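Local structure of putative aldo/keto reductase (Salmonella enterica subsp. enterica serovar Typhimurium, 4R9O) at residues V8-V21 with L202-C214. The protein probably acts as an NADP-dependent oxidoreductase of the aldo/keto reductase family, although its substrate is not established. Numbering follows the deposited sequence. Where two conformers were deposited one is given.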
# COMPACT_ATOMS: atom_id res chain seq x y z
N VAL C 8 4.99 33.37 -21.67
CA VAL C 8 4.01 33.24 -20.61
C VAL C 8 4.54 33.83 -19.31
O VAL C 8 5.72 33.72 -19.01
CB VAL C 8 3.60 31.76 -20.38
CG1 VAL C 8 2.84 31.20 -21.58
CG2 VAL C 8 4.82 30.90 -20.09
N THR C 9 3.66 34.50 -18.57
CA THR C 9 4.01 34.93 -17.22
C THR C 9 3.74 33.76 -16.27
O THR C 9 2.61 33.32 -16.15
CB THR C 9 3.20 36.17 -16.80
OG1 THR C 9 3.39 37.20 -17.77
CG2 THR C 9 3.67 36.67 -15.44
N ILE C 10 4.78 33.27 -15.61
CA ILE C 10 4.64 32.01 -14.87
C ILE C 10 3.97 32.16 -13.51
O ILE C 10 3.47 31.18 -12.96
CB ILE C 10 5.99 31.33 -14.70
CG1 ILE C 10 6.85 32.10 -13.69
CG2 ILE C 10 6.69 31.21 -16.05
CD1 ILE C 10 8.18 31.47 -13.42
N ALA C 11 3.94 33.38 -12.97
CA ALA C 11 3.36 33.63 -11.65
C ALA C 11 3.00 35.11 -11.55
O ALA C 11 3.54 35.91 -12.32
CB ALA C 11 4.37 33.23 -10.57
N PRO C 12 2.11 35.47 -10.60
CA PRO C 12 1.92 36.88 -10.25
C PRO C 12 3.24 37.52 -9.82
O PRO C 12 3.94 36.96 -8.97
CB PRO C 12 0.92 36.83 -9.09
CG PRO C 12 0.20 35.53 -9.27
CD PRO C 12 1.21 34.58 -9.85
N GLN C 13 3.57 38.67 -10.42
CA GLN C 13 4.85 39.37 -10.23
C GLN C 13 6.03 38.56 -10.79
O GLN C 13 7.19 38.96 -10.63
CB GLN C 13 5.10 39.68 -8.76
CG GLN C 13 3.88 40.11 -7.95
CD GLN C 13 3.74 39.31 -6.66
OE1 GLN C 13 4.65 39.30 -5.82
NE2 GLN C 13 2.61 38.63 -6.51
N GLY C 14 5.74 37.44 -11.45
CA GLY C 14 6.78 36.53 -11.90
C GLY C 14 7.40 36.92 -13.23
O GLY C 14 6.92 37.83 -13.90
N PRO C 15 8.47 36.22 -13.61
CA PRO C 15 9.12 36.52 -14.89
C PRO C 15 8.30 36.03 -16.07
O PRO C 15 7.35 35.26 -15.91
CB PRO C 15 10.44 35.76 -14.79
CG PRO C 15 10.10 34.58 -13.93
CD PRO C 15 9.12 35.10 -12.91
N GLU C 16 8.69 36.47 -17.25
CA GLU C 16 8.09 35.99 -18.48
C GLU C 16 9.01 34.95 -19.10
O GLU C 16 10.17 35.24 -19.42
CB GLU C 16 7.85 37.16 -19.44
CG GLU C 16 7.13 36.80 -20.72
CD GLU C 16 6.84 38.03 -21.56
OE1 GLU C 16 7.59 38.28 -22.53
OE2 GLU C 16 5.86 38.74 -21.25
N PHE C 17 8.49 33.73 -19.24
CA PHE C 17 9.25 32.62 -19.82
C PHE C 17 8.70 32.20 -21.17
O PHE C 17 7.60 32.60 -21.57
CB PHE C 17 9.23 31.40 -18.88
CG PHE C 17 10.15 31.52 -17.69
CD1 PHE C 17 11.01 32.59 -17.56
CD2 PHE C 17 10.14 30.54 -16.70
CE1 PHE C 17 11.85 32.70 -16.46
CE2 PHE C 17 10.99 30.64 -15.60
CZ PHE C 17 11.84 31.72 -15.48
N SER C 18 9.46 31.40 -21.90
CA SER C 18 8.89 30.73 -23.06
C SER C 18 8.10 29.52 -22.53
O SER C 18 8.50 28.91 -21.54
CB SER C 18 9.98 30.32 -24.07
OG SER C 18 10.93 29.46 -23.48
N ARG C 19 6.98 29.20 -23.16
CA ARG C 19 6.10 28.12 -22.73
C ARG C 19 6.80 26.76 -22.72
O ARG C 19 6.48 25.88 -21.91
CB ARG C 19 4.87 28.06 -23.65
CG ARG C 19 3.76 27.18 -23.16
CD ARG C 19 2.62 27.21 -24.14
NE ARG C 19 1.46 26.51 -23.60
CZ ARG C 19 0.33 26.34 -24.27
NH1 ARG C 19 0.21 26.82 -25.50
NH2 ARG C 19 -0.68 25.69 -23.69
N PHE C 20 7.75 26.58 -23.63
CA PHE C 20 8.61 25.40 -23.61
C PHE C 20 10.00 25.79 -23.10
O PHE C 20 10.52 26.84 -23.43
CB PHE C 20 8.70 24.77 -25.00
CG PHE C 20 7.52 23.90 -25.35
CD1 PHE C 20 7.54 22.54 -25.10
CD2 PHE C 20 6.40 24.45 -25.95
CE1 PHE C 20 6.45 21.73 -25.42
CE2 PHE C 20 5.31 23.65 -26.29
CZ PHE C 20 5.34 22.29 -26.02
N VAL C 21 10.58 24.92 -22.29
CA VAL C 21 11.87 25.18 -21.64
C VAL C 21 12.94 24.20 -22.10
O VAL C 21 12.71 22.98 -22.10
CB VAL C 21 11.72 25.11 -20.10
CG1 VAL C 21 13.08 25.23 -19.41
CG2 VAL C 21 10.76 26.19 -19.62
N LEU C 202 -1.21 24.87 -7.31
CA LEU C 202 -0.56 25.74 -8.29
C LEU C 202 -1.60 26.49 -9.12
O LEU C 202 -1.49 27.70 -9.32
CB LEU C 202 0.39 24.95 -9.20
CG LEU C 202 1.58 24.34 -8.44
CD1 LEU C 202 2.43 23.48 -9.36
CD2 LEU C 202 2.42 25.45 -7.78
N GLN C 203 -2.62 25.77 -9.60
CA GLN C 203 -3.71 26.43 -10.31
C GLN C 203 -4.37 27.48 -9.41
O GLN C 203 -4.68 28.58 -9.86
CB GLN C 203 -4.77 25.43 -10.79
CG GLN C 203 -5.88 26.13 -11.56
CD GLN C 203 -7.06 25.24 -11.94
OE1 GLN C 203 -6.95 24.02 -12.03
NE2 GLN C 203 -8.19 25.87 -12.18
N GLN C 204 -4.57 27.17 -8.14
CA GLN C 204 -5.26 28.08 -7.24
C GLN C 204 -4.47 29.38 -7.09
O GLN C 204 -5.03 30.47 -7.13
CB GLN C 204 -5.48 27.44 -5.86
CG GLN C 204 -6.20 28.36 -4.88
CD GLN C 204 -6.42 27.70 -3.52
OE1 GLN C 204 -6.59 26.49 -3.43
NE2 GLN C 204 -6.40 28.50 -2.47
N LEU C 205 -3.16 29.25 -6.93
CA LEU C 205 -2.28 30.39 -6.74
C LEU C 205 -1.90 31.07 -8.06
O LEU C 205 -1.21 32.08 -8.04
CB LEU C 205 -1.01 29.96 -6.00
CG LEU C 205 -1.21 29.44 -4.59
CD1 LEU C 205 0.13 29.13 -3.95
CD2 LEU C 205 -1.95 30.47 -3.77
N ARG C 206 -2.37 30.53 -9.18
CA ARG C 206 -2.04 31.02 -10.52
C ARG C 206 -0.53 30.99 -10.79
O ARG C 206 0.02 31.89 -11.42
CB ARG C 206 -2.59 32.42 -10.74
CG ARG C 206 -4.11 32.50 -10.49
CD ARG C 206 -4.74 33.79 -10.98
NE ARG C 206 -6.17 33.82 -10.68
CZ ARG C 206 -7.11 33.25 -11.42
NH1 ARG C 206 -6.79 32.61 -12.55
NH2 ARG C 206 -8.38 33.32 -11.05
N ILE C 207 0.11 29.94 -10.29
CA ILE C 207 1.53 29.69 -10.50
C ILE C 207 1.67 28.51 -11.43
O ILE C 207 1.11 27.44 -11.19
CB ILE C 207 2.26 29.41 -9.17
CG1 ILE C 207 2.27 30.69 -8.31
CG2 ILE C 207 3.68 28.87 -9.40
CD1 ILE C 207 2.60 30.47 -6.86
N ARG C 208 2.42 28.70 -12.52
CA ARG C 208 2.54 27.65 -13.51
C ARG C 208 3.78 26.78 -13.25
O ARG C 208 4.89 27.29 -13.09
CB ARG C 208 2.57 28.26 -14.91
CG ARG C 208 1.26 28.97 -15.25
CD ARG C 208 1.31 29.76 -16.55
NE ARG C 208 1.39 28.90 -17.74
CZ ARG C 208 1.00 29.28 -18.96
NH1 ARG C 208 0.50 30.50 -19.14
NH2 ARG C 208 1.11 28.45 -19.99
N PRO C 209 3.58 25.46 -13.21
CA PRO C 209 4.72 24.57 -12.97
C PRO C 209 5.57 24.34 -14.22
O PRO C 209 5.02 24.26 -15.33
CB PRO C 209 4.06 23.27 -12.54
CG PRO C 209 2.73 23.28 -13.27
CD PRO C 209 2.31 24.72 -13.37
N MET C 210 6.88 24.25 -14.04
CA MET C 210 7.75 23.68 -15.07
C MET C 210 7.68 22.16 -14.91
O MET C 210 7.78 21.65 -13.80
CB MET C 210 9.19 24.17 -14.95
CG MET C 210 9.34 25.69 -14.96
SD MET C 210 10.98 26.22 -14.42
CE MET C 210 11.99 25.60 -15.77
N ALA C 211 7.50 21.45 -16.01
CA ALA C 211 7.26 20.01 -15.94
C ALA C 211 8.47 19.23 -16.45
O ALA C 211 8.93 19.43 -17.58
CB ALA C 211 6.00 19.65 -16.74
N TRP C 212 9.00 18.34 -15.60
CA TRP C 212 10.11 17.51 -16.04
C TRP C 212 9.68 16.04 -16.19
O TRP C 212 8.59 15.64 -15.73
CB TRP C 212 11.33 17.66 -15.11
CG TRP C 212 11.14 17.33 -13.66
CD1 TRP C 212 10.68 18.15 -12.67
CD2 TRP C 212 11.46 16.08 -13.01
NE1 TRP C 212 10.67 17.50 -11.46
CE2 TRP C 212 11.15 16.23 -11.64
CE3 TRP C 212 11.98 14.86 -13.46
CZ2 TRP C 212 11.32 15.19 -10.73
CZ3 TRP C 212 12.16 13.84 -12.54
CH2 TRP C 212 11.83 14.01 -11.19
N SER C 213 10.52 15.27 -16.87
CA SER C 213 10.24 13.88 -17.27
C SER C 213 8.95 13.74 -18.06
O SER C 213 8.19 12.78 -17.89
CB SER C 213 10.22 12.97 -16.04
OG SER C 213 11.53 12.50 -15.78
N CYS C 214 8.73 14.68 -18.97
CA CYS C 214 7.51 14.73 -19.76
C CYS C 214 7.27 13.46 -20.58
O CYS C 214 6.13 13.10 -20.84
CB CYS C 214 7.56 15.96 -20.68
SG CYS C 214 7.57 17.54 -19.77
O HOH W 1 0.73 33.03 -13.75
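The carbonyl oxygen of Ile10 takes a hydrogen bond from the backbone N of Arg208, 2.7 Å long and nearly straight at 171°. It also receives a CH...O contact from Ile207 CA at 3.5 Å, so two groups of the same loop converge on it. In this TIM barrel the N-terminal beta hairpin, strand 7-9 with the start of strand 16-23, packs on the loop leading from helix 198-205 into barrel strand 210-212. Beside that bond a water bridges the two segments, donating to Thr9 O and, at 2.7 Å, to Arg206 O. Arg206 itself closes the preceding helix in a Schellman motif. The Arg208 side chain points toward the hairpin, with CD near Thr9 O. Its chain bends at chi3 (70°), which brings the guanidinium against Val8: CB lies over one face, offset toward the rim, and Val8 CG1 is 3.5 Å from Arg208 NH1. Arg208 NE is bound by the carbonyl of Gln259. The guanidinium of Arg19 is turned 85° to that of Arg208, and Arg19 NH1 forms a salt bridge with Glu279, which probably offsets the approach of Arg19 NE to Arg208 NH2. Arg19 NE, buried here, has no polar partner in the model. Farther along, Val21 and Met210 stand on strands that both pair with strand 261-264. The Met210 side chain lies about 8 Å from that of Ser161, a probable NADP-binding residue, and its CE packs against Val21 CG1 at 3.8 Å, with Val21 CG2 slightly more distant.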